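Long-range contacts in flap endonuclease 1 (Methanocaldococcus jannaschii, PDB 1A76), which cleaves 5'-flap structures and 5' ends of DNA during replication and repair, using magnesium ions as cofactor: residues D27-L32 / W77-G81; W167-D173 / R183-T189; V61-I66 / L138-I144; Q34-S38 / L188-K192. All coordinates share one frame; numbering follows the deposited sequence.

Interaction 1: residues D27-L32 / W77-G81; sequences DGMNAL and WVFDG
The ring of F79 is met at its edge, in its own plane, by two side chains from the first turn of helix 28-38: the M29 methyl, with CE 3.2 Å from F79 CD1, and branch CD2 of L32, which crosses it at about a right angle. M29 gets there because its chain bends at chi2 and chi3 (-66° and 101°). The W77 indole comes in obliquely, its CZ3 3.8 Å from A31 CB and its CE3 3.9 Å from G28 CA. G28 and A31 are small where the helix meets the strand: a CB on G28 would run into V78 O, which accepts from G28 N at 2.8 Å. That bond adjoins the parallel D27-V78 bridge. D27 serves as N-cap, its OD1 accepting from N30 N (3.1 Å) from above the carboxylate plane. A water bridges D27 OD1 and D80 OD1; a second accepts from M29 N and donates to V78 O, and D80 OD1 takes a bond from G153 N. Strand ends carrying such carboxylates are characteristic of PIN-type nucleases: D27 and D80 are predicted ligands of the first magnesium, beside E152 and E154, and the D80 side chain lies about 4 Å from a bound manganese.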
loop_
_atom_site.group_PDB
_atom_site.type_symbol
_atom_site.label_atom_id
_atom_site.label_comp_id
_atom_site.label_asym_id
_atom_site.label_seq_id
_atom_site.Cartn_x
_atom_site.Cartn_y
_atom_site.Cartn_z
ATOM N N ASP A 27 -0.173 3.016 -3.289
ATOM C CA ASP A 27 -0.237 2.489 -1.931
ATOM C C ASP A 27 1.228 2.439 -1.479
ATOM O O ASP A 27 1.965 1.500 -1.806
ATOM C CB ASP A 27 -0.838 1.086 -1.914
ATOM C CG ASP A 27 -0.904 0.507 -0.512
ATOM O OD1 ASP A 27 -0.039 0.846 0.326
ATOM O OD2 ASP A 27 -1.821 -0.289 -0.247
ATOM N N GLY A 28 1.630 3.474 -0.747
ATOM C CA GLY A 28 2.993 3.617 -0.273
ATOM C C GLY A 28 3.642 2.464 0.459
ATOM O O GLY A 28 4.715 2.019 0.073
ATOM N N MET A 29 3.015 1.982 1.522
ATOM C CA MET A 29 3.601 0.886 2.280
ATOM C C MET A 29 3.667 -0.373 1.446
ATOM O O MET A 29 4.619 -1.125 1.544
ATOM C CB MET A 29 2.818 0.639 3.565
ATOM C CG MET A 29 2.887 1.821 4.513
ATOM S SD MET A 29 4.556 2.082 5.142
ATOM C CE MET A 29 5.056 3.422 4.123
ATOM N N ASN A 30 2.657 -0.600 0.617
ATOM C CA ASN A 30 2.680 -1.787 -0.216
ATOM C C ASN A 30 3.873 -1.711 -1.150
ATOM O O ASN A 30 4.562 -2.706 -1.379
ATOM C CB ASN A 30 1.402 -1.918 -1.049
ATOM C CG ASN A 30 1.317 -3.265 -1.735
ATOM O OD1 ASN A 30 1.696 -3.404 -2.888
ATOM N ND2 ASN A 30 0.855 -4.276 -1.007
ATOM N N ALA A 31 4.101 -0.517 -1.693
ATOM C CA ALA A 31 5.198 -0.271 -2.616
ATOM C C ALA A 31 6.553 -0.477 -1.944
ATOM O O ALA A 31 7.442 -1.121 -2.495
ATOM C CB ALA A 31 5.091 1.154 -3.181
ATOM N N LEU A 32 6.701 0.086 -0.752
ATOM C CA LEU A 32 7.940 -0.031 0.007
ATOM C C LEU A 32 8.325 -1.464 0.329
ATOM O O LEU A 32 9.487 -1.834 0.203
ATOM C CB LEU A 32 7.827 0.769 1.308
ATOM C CG LEU A 32 8.420 2.187 1.222
ATOM C CD1 LEU A 32 8.540 2.658 -0.225
ATOM C CD2 LEU A 32 7.561 3.126 2.008
ATOM N N TRP A 77 1.842 9.684 -3.773
ATOM C CA TRP A 77 2.125 8.637 -2.808
ATOM C C TRP A 77 1.236 8.743 -1.572
ATOM O O TRP A 77 1.043 9.823 -1.011
ATOM C CB TRP A 77 3.606 8.695 -2.406
ATOM C CG TRP A 77 4.512 8.153 -3.464
ATOM C CD1 TRP A 77 4.813 8.733 -4.669
ATOM C CD2 TRP A 77 5.216 6.906 -3.432
ATOM N NE1 TRP A 77 5.657 7.920 -5.381
ATOM C CE2 TRP A 77 5.922 6.794 -4.648
ATOM C CE3 TRP A 77 5.317 5.868 -2.491
ATOM C CZ2 TRP A 77 6.725 5.684 -4.953
ATOM C CZ3 TRP A 77 6.109 4.767 -2.793
ATOM C CH2 TRP A 77 6.806 4.684 -4.015
ATOM N N VAL A 78 0.691 7.610 -1.154
ATOM C CA VAL A 78 -0.173 7.578 0.013
ATOM C C VAL A 78 0.419 6.700 1.101
ATOM O O VAL A 78 0.643 5.496 0.912
ATOM C CB VAL A 78 -1.577 7.061 -0.347
ATOM C CG1 VAL A 78 -2.514 7.278 0.814
ATOM C CG2 VAL A 78 -2.102 7.784 -1.562
ATOM N N PHE A 79 0.666 7.311 2.257
ATOM C CA PHE A 79 1.238 6.590 3.372
ATOM C C PHE A 79 0.206 6.325 4.457
ATOM O O PHE A 79 -0.858 6.940 4.471
ATOM C CB PHE A 79 2.444 7.362 3.899
ATOM C CG PHE A 79 3.592 7.402 2.923
ATOM C CD1 PHE A 79 4.521 6.357 2.874
ATOM C CD2 PHE A 79 3.731 8.468 2.034
ATOM C CE1 PHE A 79 5.572 6.372 1.953
ATOM C CE2 PHE A 79 4.775 8.498 1.109
ATOM C CZ PHE A 79 5.698 7.449 1.065
ATOM N N ASP A 80 0.520 5.384 5.341
ATOM C CA ASP A 80 -0.385 4.992 6.418
ATOM C C ASP A 80 -0.441 6.010 7.545
ATOM O O ASP A 80 -1.469 6.160 8.211
ATOM C CB ASP A 80 0.054 3.650 7.025
ATOM C CG ASP A 80 -0.354 2.453 6.186
ATOM O OD1 ASP A 80 -1.167 2.610 5.265
ATOM O OD2 ASP A 80 0.142 1.343 6.450
ATOM N N GLY A 81 0.656 6.725 7.758
ATOM C CA GLY A 81 0.684 7.655 8.873
ATOM C C GLY A 81 0.817 6.718 10.061
ATOM O O GLY A 81 -0.110 6.535 10.851
HETATM O O HOH W 1 -1.374 1.132 2.975
HETATM O O HOH W 2 0.444 3.442 2.578
#

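Interaction 2: residues W167-D173 / R183-T189; sequences WAVVSQD and RVVRNLT
Strands 168-170 and 183-186, joined without an intervening helix, are parallel neighbours in the mixed central sheet that the N-domain and I-domain build together. V169 N donates to R183 O (3.1 Å), V185 N to V169 O (2.9 Å) and S171 N to V185 O. Beta-branched valines suit such strands: V169 and V184 share one face of the sheet, V170 and V185 the other. Where the pair begins, the R183 guanidinium lies flat on the W167 indole, planes 8° apart and centres 4.0 Å apart. It is an off-centre cation-pi contact with the five-membered ring, while R183 CD covers the six-membered ring. R183 NH1 also donates to W167 O at 2.8 Å, on a lone pair in the carbonyl plane. A serine in place of R183 would probably leave that indole face without its stacked partner and W167 O without this donor. At the end of its strand, R186 bends at chi3 (-44°) to bring NH1 within 2.9 Å of Q172 O, with E196 holding its NE in a salt bridge. D173, a predicted ligand of the second magnesium, follows S171 in an ST turn: S171 OG accepts from D173 N at 3.1 Å.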
loop_
_atom_site.group_PDB
_atom_site.type_symbol
_atom_site.label_atom_id
_atom_site.label_comp_id
_atom_site.label_asym_id
_atom_site.label_seq_id
_atom_site.Cartn_x
_atom_site.Cartn_y
_atom_site.Cartn_z
ATOM N N TRP A 167 -7.037 8.063 -11.386
ATOM C CA TRP A 167 -7.668 7.015 -12.177
ATOM C C TRP A 167 -7.688 5.643 -11.502
ATOM O O TRP A 167 -8.620 4.857 -11.692
ATOM C CB TRP A 167 -6.944 6.902 -13.510
ATOM C CG TRP A 167 -7.640 6.039 -14.508
ATOM C CD1 TRP A 167 -8.849 6.275 -15.105
ATOM C CD2 TRP A 167 -7.147 4.821 -15.066
ATOM N NE1 TRP A 167 -9.139 5.272 -16.007
ATOM C CE2 TRP A 167 -8.108 4.368 -16.002
ATOM C CE3 TRP A 167 -5.983 4.063 -14.868
ATOM C CZ2 TRP A 167 -7.938 3.195 -16.736
ATOM C CZ3 TRP A 167 -5.821 2.901 -15.597
ATOM C CH2 TRP A 167 -6.794 2.478 -16.522
ATOM N N ALA A 168 -6.653 5.358 -10.719
ATOM C CA ALA A 168 -6.561 4.076 -10.051
ATOM C C ALA A 168 -5.599 4.080 -8.878
ATOM O O ALA A 168 -4.840 5.045 -8.652
ATOM C CB ALA A 168 -6.131 2.994 -11.059
ATOM N N VAL A 169 -5.646 2.980 -8.136
ATOM C CA VAL A 169 -4.763 2.777 -7.000
ATOM C C VAL A 169 -3.687 1.805 -7.487
ATOM O O VAL A 169 -3.989 0.784 -8.107
ATOM C CB VAL A 169 -5.531 2.149 -5.804
ATOM C CG1 VAL A 169 -4.552 1.653 -4.739
ATOM C CG2 VAL A 169 -6.506 3.174 -5.224
ATOM N N VAL A 170 -2.429 2.143 -7.249
ATOM C CA VAL A 170 -1.334 1.271 -7.630
ATOM C C VAL A 170 -0.959 0.437 -6.403
ATOM O O VAL A 170 -0.687 0.973 -5.326
ATOM C CB VAL A 170 -0.126 2.085 -8.115
ATOM C CG1 VAL A 170 1.102 1.185 -8.242
ATOM C CG2 VAL A 170 -0.458 2.737 -9.448
ATOM N N SER A 171 -0.986 -0.882 -6.562
ATOM C CA SER A 171 -0.663 -1.788 -5.471
ATOM C C SER A 171 -0.547 -3.226 -5.983
ATOM O O SER A 171 -1.009 -3.534 -7.074
ATOM C CB SER A 171 -1.755 -1.718 -4.399
ATOM O OG SER A 171 -1.498 -2.660 -3.366
ATOM N N GLN A 172 0.081 -4.097 -5.197
ATOM C CA GLN A 172 0.221 -5.500 -5.584
ATOM C C GLN A 172 -0.940 -6.308 -5.005
ATOM O O GLN A 172 -1.181 -7.458 -5.399
ATOM C CB GLN A 172 1.544 -6.063 -5.071
ATOM C CG GLN A 172 2.754 -5.513 -5.796
ATOM C CD GLN A 172 2.693 -5.784 -7.278
ATOM O OE1 GLN A 172 2.818 -6.927 -7.712
ATOM N NE2 GLN A 172 2.483 -4.744 -8.061
ATOM N N ASP A 173 -1.653 -5.689 -4.068
ATOM C CA ASP A 173 -2.790 -6.313 -3.400
ATOM C C ASP A 173 -4.108 -5.943 -4.080
ATOM O O ASP A 173 -4.214 -4.918 -4.760
ATOM C CB ASP A 173 -2.846 -5.869 -1.935
ATOM C CG ASP A 173 -1.762 -6.503 -1.089
ATOM O OD1 ASP A 173 -1.026 -7.377 -1.595
ATOM O OD2 ASP A 173 -1.646 -6.128 0.092
ATOM N N ARG A 183 -10.707 1.208 -9.697
ATOM C CA ARG A 183 -9.672 0.528 -10.456
ATOM C C ARG A 183 -8.406 0.335 -9.645
ATOM O O ARG A 183 -8.020 1.202 -8.869
ATOM C CB ARG A 183 -9.314 1.338 -11.699
ATOM C CG ARG A 183 -10.199 1.132 -12.898
ATOM C CD ARG A 183 -9.844 2.148 -13.980
ATOM N NE ARG A 183 -11.051 2.777 -14.496
ATOM C CZ ARG A 183 -11.599 3.880 -13.996
ATOM N NH1 ARG A 183 -11.043 4.505 -12.968
ATOM N NH2 ARG A 183 -12.701 4.367 -14.541
ATOM N N VAL A 184 -7.757 -0.803 -9.861
ATOM C CA VAL A 184 -6.498 -1.131 -9.212
ATOM C C VAL A 184 -5.568 -1.565 -10.344
ATOM O O VAL A 184 -6.002 -2.220 -11.293
ATOM C CB VAL A 184 -6.641 -2.314 -8.209
ATOM C CG1 VAL A 184 -5.259 -2.853 -7.837
ATOM C CG2 VAL A 184 -7.387 -1.848 -6.959
ATOM N N VAL A 185 -4.304 -1.160 -10.273
ATOM C CA VAL A 185 -3.342 -1.576 -11.287
ATOM C C VAL A 185 -2.155 -2.188 -10.560
ATOM O O VAL A 185 -1.534 -1.536 -9.721
ATOM C CB VAL A 185 -2.850 -0.408 -12.144
ATOM C CG1 VAL A 185 -1.869 -0.938 -13.193
ATOM C CG2 VAL A 185 -4.022 0.298 -12.811
ATOM N N ARG A 186 -1.872 -3.448 -10.871
ATOM C CA ARG A 186 -0.774 -4.184 -10.260
ATOM C C ARG A 186 0.405 -4.305 -11.219
ATOM O O ARG A 186 0.277 -4.017 -12.415
ATOM C CB ARG A 186 -1.245 -5.575 -9.855
ATOM C CG ARG A 186 -2.530 -5.581 -9.021
ATOM C CD ARG A 186 -2.630 -6.891 -8.264
ATOM N NE ARG A 186 -2.270 -7.971 -9.166
ATOM C CZ ARG A 186 -1.293 -8.847 -8.976
ATOM N NH1 ARG A 186 -0.540 -8.807 -7.893
ATOM N NH2 ARG A 186 -1.057 -9.753 -9.911
ATOM N N ASN A 187 1.549 -4.713 -10.665
ATOM C CA ASN A 187 2.801 -4.893 -11.404
ATOM C C ASN A 187 3.446 -3.673 -12.027
ATOM O O ASN A 187 3.959 -3.740 -13.150
ATOM C CB ASN A 187 2.639 -5.967 -12.472
ATOM C CG ASN A 187 2.190 -7.273 -11.884
ATOM O OD1 ASN A 187 2.567 -7.607 -10.767
ATOM N ND2 ASN A 187 1.373 -8.008 -12.616
ATOM N N LEU A 188 3.417 -2.558 -11.305
ATOM C CA LEU A 188 4.084 -1.345 -11.763
ATOM C C LEU A 188 5.290 -1.188 -10.832
ATOM O O LEU A 188 6.374 -0.817 -11.277
ATOM C CB LEU A 188 3.167 -0.113 -11.668
ATOM C CG LEU A 188 2.091 0.060 -12.747
ATOM C CD1 LEU A 188 1.341 1.377 -12.532
ATOM C CD2 LEU A 188 2.730 0.047 -14.146
ATOM N N THR A 189 5.104 -1.506 -9.547
ATOM C CA THR A 189 6.189 -1.405 -8.561
ATOM C C THR A 189 7.184 -2.567 -8.681
ATOM O O THR A 189 8.291 -2.523 -8.137
ATOM C CB THR A 189 5.643 -1.349 -7.112
ATOM O OG1 THR A 189 4.761 -2.450 -6.871
ATOM C CG2 THR A 189 4.899 -0.048 -6.882
#

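Interaction 3: residues V61-I66 / L138-I144; sequences VFYKTI and LLSLMGI
M142 starts with CG beside its backbone N (chi1 -67°), runs extended through chi2 and bends at the sulfur (chi3 63°), which lays its methyl between V61, F62, T65 and I66. This is a knob in a hole: helices 56-70 and 129-142 meet here with their local axes 10.8 Å apart, crossing at -43°. An unbranched, pliable methionine suits the task, since its end can bend into the hole, CE lying 3.9 Å from T65 CB and close to the backbone of F62. Its sulfur meets the F62 ring at the edge, SD 3.8 Å from CD1, a Met-aromatic contact. V61 places CG1 anti to its backbone N, where it touches L139 CD2 at 3.6 Å and L138 CD2 at 3.8 Å. Further along, T65 CG2 and I144 CG1 approach tip to tip. The chain leaves the helix through a Schellman motif at G143, whose positive phi favours glycine, and this brings I144 back toward T65; I144 N closes the motif by bonding to L139 O.

Helices 283-292 and 298-315 cover the F62 side, and W77 of the sheet touches V61, L139 and I144. No hydrogen bond crosses between the segments, so the N-domain helix and the I-domain helix cohere through apolar and sulfur contacts. T65 OG1 donates to V61 O of its own helix at 2.5 Å and weakly accepts from W77 NE1, leaving the threonine methyl to face I144.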
loop_
_atom_site.group_PDB
_atom_site.type_symbol
_atom_site.label_atom_id
_atom_site.label_comp_id
_atom_site.label_asym_id
_atom_site.label_seq_id
_atom_site.Cartn_x
_atom_site.Cartn_y
_atom_site.Cartn_z
ATOM N N VAL A 61 11.726 4.105 -4.771
ATOM C CA VAL A 61 11.004 5.368 -4.707
ATOM C C VAL A 61 11.488 6.331 -5.798
ATOM O O VAL A 61 10.695 6.918 -6.546
ATOM C CB VAL A 61 11.200 6.024 -3.314
ATOM C CG1 VAL A 61 10.669 7.450 -3.310
ATOM C CG2 VAL A 61 10.501 5.194 -2.263
ATOM N N PHE A 62 12.802 6.479 -5.883
ATOM C CA PHE A 62 13.432 7.375 -6.844
ATOM C C PHE A 62 13.238 6.934 -8.287
ATOM O O PHE A 62 12.557 7.609 -9.056
ATOM C CB PHE A 62 14.927 7.487 -6.525
ATOM C CG PHE A 62 15.663 8.487 -7.374
ATOM C CD1 PHE A 62 15.386 9.850 -7.274
ATOM C CD2 PHE A 62 16.643 8.062 -8.273
ATOM C CE1 PHE A 62 16.069 10.775 -8.051
ATOM C CE2 PHE A 62 17.341 8.980 -9.062
ATOM C CZ PHE A 62 17.052 10.343 -8.950
ATOM N N TYR A 63 13.833 5.799 -8.644
ATOM C CA TYR A 63 13.768 5.265 -10.003
ATOM C C TYR A 63 12.394 4.842 -10.497
ATOM O O TYR A 63 12.060 5.083 -11.665
ATOM C CB TYR A 63 14.746 4.089 -10.156
ATOM C CG TYR A 63 16.190 4.527 -10.049
ATOM C CD1 TYR A 63 16.766 5.330 -11.036
ATOM C CD2 TYR A 63 16.956 4.208 -8.932
ATOM C CE1 TYR A 63 18.061 5.809 -10.912
ATOM C CE2 TYR A 63 18.260 4.684 -8.796
ATOM C CZ TYR A 63 18.802 5.485 -9.789
ATOM O OH TYR A 63 20.065 5.993 -9.647
ATOM N N LYS A 64 11.604 4.210 -9.628
ATOM C CA LYS A 64 10.268 3.774 -10.016
ATOM C C LYS A 64 9.385 4.979 -10.290
ATOM O O LYS A 64 8.650 4.997 -11.269
ATOM C CB LYS A 64 9.619 2.918 -8.922
ATOM C CG LYS A 64 8.847 1.718 -9.433
ATOM C CD LYS A 64 9.759 0.773 -10.210
ATOM C CE LYS A 64 9.141 0.397 -11.552
ATOM N NZ LYS A 64 9.415 -1.024 -11.928
ATOM N N THR A 65 9.456 5.987 -9.427
ATOM C CA THR A 65 8.651 7.189 -9.614
ATOM C C THR A 65 9.014 7.919 -10.920
ATOM O O THR A 65 8.124 8.392 -11.636
ATOM C CB THR A 65 8.803 8.166 -8.415
ATOM O OG1 THR A 65 8.337 7.538 -7.213
ATOM C CG2 THR A 65 7.990 9.436 -8.649
ATOM N N ILE A 66 10.306 8.014 -11.231
ATOM C CA ILE A 66 10.733 8.685 -12.463
ATOM C C ILE A 66 10.289 7.862 -13.674
ATOM O O ILE A 66 9.845 8.414 -14.682
ATOM C CB ILE A 66 12.283 8.888 -12.507
ATOM C CG1 ILE A 66 12.704 9.931 -11.469
ATOM C CG2 ILE A 66 12.717 9.386 -13.891
ATOM C CD1 ILE A 66 14.225 10.094 -11.314
ATOM N N LEU A 138 12.587 11.965 0.766
ATOM C CA LEU A 138 13.093 11.825 -0.591
ATOM C C LEU A 138 12.043 12.297 -1.597
ATOM O O LEU A 138 12.364 12.970 -2.579
ATOM C CB LEU A 138 13.477 10.362 -0.862
ATOM C CG LEU A 138 13.888 9.988 -2.295
ATOM C CD1 LEU A 138 15.101 10.803 -2.717
ATOM C CD2 LEU A 138 14.179 8.487 -2.380
ATOM N N LEU A 139 10.784 11.954 -1.345
ATOM C CA LEU A 139 9.714 12.353 -2.253
ATOM C C LEU A 139 9.583 13.870 -2.259
ATOM O O LEU A 139 9.344 14.475 -3.303
ATOM C CB LEU A 139 8.400 11.715 -1.832
ATOM C CG LEU A 139 8.268 10.220 -2.162
ATOM C CD1 LEU A 139 7.016 9.686 -1.483
ATOM C CD2 LEU A 139 8.190 10.024 -3.678
ATOM N N SER A 140 9.740 14.481 -1.089
ATOM C CA SER A 140 9.646 15.935 -0.980
ATOM C C SER A 140 10.769 16.569 -1.794
ATOM O O SER A 140 10.574 17.568 -2.485
ATOM C CB SER A 140 9.774 16.363 0.478
ATOM O OG SER A 140 11.136 16.360 0.853
ATOM N N LEU A 141 11.956 15.988 -1.694
ATOM C CA LEU A 141 13.105 16.497 -2.434
ATOM C C LEU A 141 12.831 16.340 -3.920
ATOM O O LEU A 141 13.230 17.174 -4.728
ATOM C CB LEU A 141 14.373 15.718 -2.051
ATOM C CG LEU A 141 14.913 16.033 -0.658
ATOM C CD1 LEU A 141 16.144 15.183 -0.393
ATOM C CD2 LEU A 141 15.230 17.527 -0.551
ATOM N N MET A 142 12.132 15.266 -4.273
ATOM C CA MET A 142 11.813 14.993 -5.664
ATOM C C MET A 142 10.652 15.828 -6.195
ATOM O O MET A 142 10.373 15.811 -7.393
ATOM C CB MET A 142 11.496 13.508 -5.845
ATOM C CG MET A 142 12.679 12.582 -5.632
ATOM S SD MET A 142 12.120 10.874 -5.692
ATOM C CE MET A 142 11.528 10.751 -7.364
ATOM N N GLY A 143 9.990 16.558 -5.303
ATOM C CA GLY A 143 8.866 17.400 -5.683
ATOM C C GLY A 143 7.613 16.598 -5.947
ATOM O O GLY A 143 6.661 17.095 -6.575
ATOM N N ILE A 144 7.627 15.347 -5.488
ATOM C CA ILE A 144 6.507 14.420 -5.677
ATOM C C ILE A 144 5.599 14.471 -4.443
ATOM O O ILE A 144 6.042 14.215 -3.324
ATOM C CB ILE A 144 6.995 12.957 -5.847
ATOM C CG1 ILE A 144 8.095 12.869 -6.923
ATOM C CG2 ILE A 144 5.801 12.055 -6.162
ATOM C CD1 ILE A 144 7.700 13.426 -8.285
#

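Interaction 4: residues Q34-S38 / L188-K192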
loop_
_atom_site.group_PDB
_atom_site.type_symbol
_atom_site.label_atom_id
_atom_site.label_comp_id
_atom_site.label_asym_id
_atom_site.label_seq_id
_atom_site.Cartn_x
_atom_site.Cartn_y
_atom_site.Cartn_z
ATOM N N GLN A 34 7.325 -4.022 -1.278
ATOM C CA GLN A 34 7.619 -4.612 -2.583
ATOM C C GLN A 34 9.062 -4.352 -3.017
ATOM O O GLN A 34 9.730 -5.257 -3.504
ATOM C CB GLN A 34 6.654 -4.066 -3.641
ATOM C CG GLN A 34 6.716 -4.790 -4.972
ATOM C CD GLN A 34 6.525 -6.290 -4.828
ATOM O OE1 GLN A 34 5.522 -6.751 -4.272
ATOM N NE2 GLN A 34 7.490 -7.059 -5.321
ATOM N N PHE A 35 9.530 -3.117 -2.841
ATOM C CA PHE A 35 10.901 -2.739 -3.203
ATOM C C PHE A 35 11.896 -3.519 -2.363
ATOM O O PHE A 35 12.922 -3.965 -2.863
ATOM C CB PHE A 35 11.153 -1.235 -2.965
ATOM C CG PHE A 35 10.354 -0.320 -3.869
ATOM C CD1 PHE A 35 9.874 -0.762 -5.101
ATOM C CD2 PHE A 35 10.056 0.982 -3.461
ATOM C CE1 PHE A 35 9.106 0.085 -5.908
ATOM C CE2 PHE A 35 9.289 1.834 -4.253
ATOM C CZ PHE A 35 8.812 1.388 -5.478
ATOM N N LEU A 36 11.580 -3.661 -1.078
ATOM C CA LEU A 36 12.441 -4.361 -0.143
ATOM C C LEU A 36 12.617 -5.823 -0.514
ATOM O O LEU A 36 13.710 -6.369 -0.355
ATOM C CB LEU A 36 11.883 -4.262 1.283
ATOM C CG LEU A 36 12.236 -2.996 2.071
ATOM C CD1 LEU A 36 11.335 -2.836 3.285
ATOM C CD2 LEU A 36 13.693 -3.083 2.495
ATOM N N THR A 37 11.559 -6.465 -1.001
ATOM C CA THR A 37 11.689 -7.868 -1.353
ATOM C C THR A 37 12.181 -8.133 -2.773
ATOM O O THR A 37 12.772 -9.181 -3.009
ATOM C CB THR A 37 10.363 -8.693 -1.077
ATOM O OG1 THR A 37 9.853 -9.229 -2.301
ATOM C CG2 THR A 37 9.298 -7.854 -0.402
ATOM N N SER A 38 11.982 -7.194 -3.704
ATOM C CA SER A 38 12.422 -7.407 -5.090
ATOM C C SER A 38 13.665 -6.636 -5.550
ATOM O O SER A 38 14.303 -7.014 -6.536
ATOM C CB SER A 38 11.268 -7.139 -6.069
ATOM O OG SER A 38 10.753 -5.825 -5.942
ATOM N N LEU A 188 3.417 -2.558 -11.305
ATOM C CA LEU A 188 4.084 -1.345 -11.763
ATOM C C LEU A 188 5.290 -1.188 -10.832
ATOM O O LEU A 188 6.374 -0.817 -11.277
ATOM C CB LEU A 188 3.167 -0.113 -11.668
ATOM C CG LEU A 188 2.091 0.060 -12.747
ATOM C CD1 LEU A 188 1.341 1.377 -12.532
ATOM C CD2 LEU A 188 2.730 0.047 -14.146
ATOM N N THR A 189 5.104 -1.506 -9.547
ATOM C CA THR A 189 6.189 -1.405 -8.561
ATOM C C THR A 189 7.184 -2.567 -8.681
ATOM O O THR A 189 8.291 -2.523 -8.137
ATOM C CB THR A 189 5.643 -1.349 -7.112
ATOM O OG1 THR A 189 4.761 -2.450 -6.871
ATOM C CG2 THR A 189 4.899 -0.048 -6.882
ATOM N N THR A 190 6.759 -3.604 -9.391
ATOM C CA THR A 190 7.561 -4.789 -9.680
ATOM C C THR A 190 7.048 -5.160 -11.061
ATOM O O THR A 190 5.845 -5.338 -11.253
ATOM C CB THR A 190 7.282 -5.968 -8.738
ATOM O OG1 THR A 190 6.024 -5.784 -8.073
ATOM C CG2 THR A 190 8.391 -6.089 -7.732
ATOM N N THR A 191 7.957 -5.286 -12.015
ATOM C CA THR A 191 7.558 -5.558 -13.375
ATOM C C THR A 191 7.832 -6.957 -13.920
ATOM O O THR A 191 7.902 -7.146 -15.142
ATOM C CB THR A 191 8.216 -4.527 -14.280
ATOM O OG1 THR A 191 9.631 -4.655 -14.172
ATOM C CG2 THR A 191 7.828 -3.121 -13.844
ATOM N N LYS A 192 7.980 -7.934 -13.026
ATOM C CA LYS A 192 8.229 -9.309 -13.448
ATOM C C LYS A 192 7.160 -9.712 -14.458
ATOM O O LYS A 192 7.446 -10.360 -15.468
ATOM C CB LYS A 192 8.178 -10.255 -12.249
ATOM C CG LYS A 192 8.187 -11.726 -12.622
ATOM C CD LYS A 192 9.608 -12.260 -12.714
ATOM C CE LYS A 192 9.694 -13.691 -12.211
ATOM N NZ LYS A 192 10.816 -13.857 -11.254
HETATM O O HOH W 3 10.526 -3.559 -7.377
#
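Q34, T189 and T190 carry most of this contact, in which the second half of helix 28-38 meets the loop linking strand 183-186 to strand 196-199 of the mixed sheet. The N-domain helix thus packs on an I-domain loop. Q34 sends CG out anti to the backbone N (chi1 -170°) and then bends at chi2 (54°), so that its aliphatic part faces both threonines: CG is 3.6 Å from T189 OG1 and 3.3 Å from T190 OG1. Glutamine suits a partly exposed place, its methylenes packing on the threonines. The fit of the Q34 amide against the T190 methyl is too tight to be trusted in detail, and no direct hydrogen bond joins the two segments. Replacing Q34 with an alanine would probably open a gap beside T189 and T190 and leave the T190 side chain freer to turn.

T189 also turns its backbone to the neighbouring aromatic: T189 O lies in the plane of the F35 ring, at its edge, 3.5 Å from CE1. Large and apolar, F35 fills the buried side, where V61 and K64 of helix 56-70 touch it. On the exposed side S38 is short enough to fold back on its own helix; its OG and N reach Q34 O from opposite faces of the carbonyl plane. A water completes the contact, donating to S38 OG at 2.7 Å and to T189 O at 2.6 Å.

Interactions 1 and 2 meet beside the metal site through two probable hydrogen bonds, D27 N with V170 O and N30 OD1 with Q172 N (both 2.9 Å), which bring the D27 strand and the D173 turn together. Interactions 1 and 4 share helix 28-38, its start next to D27, a predicted metal ligand, and its later turns at the loop, where the Q34 side chain is about 12 Å from a manganese. W77 connects three contacts, its CG 3.5 Å from L139 CD1 of interaction 3 and its CH2 3.8 Å from F35 CE2 of interaction 4. Interaction 3 lies farther from the site, joined to the sheet through W77, the L139 side chain about 11 Å from that of D27.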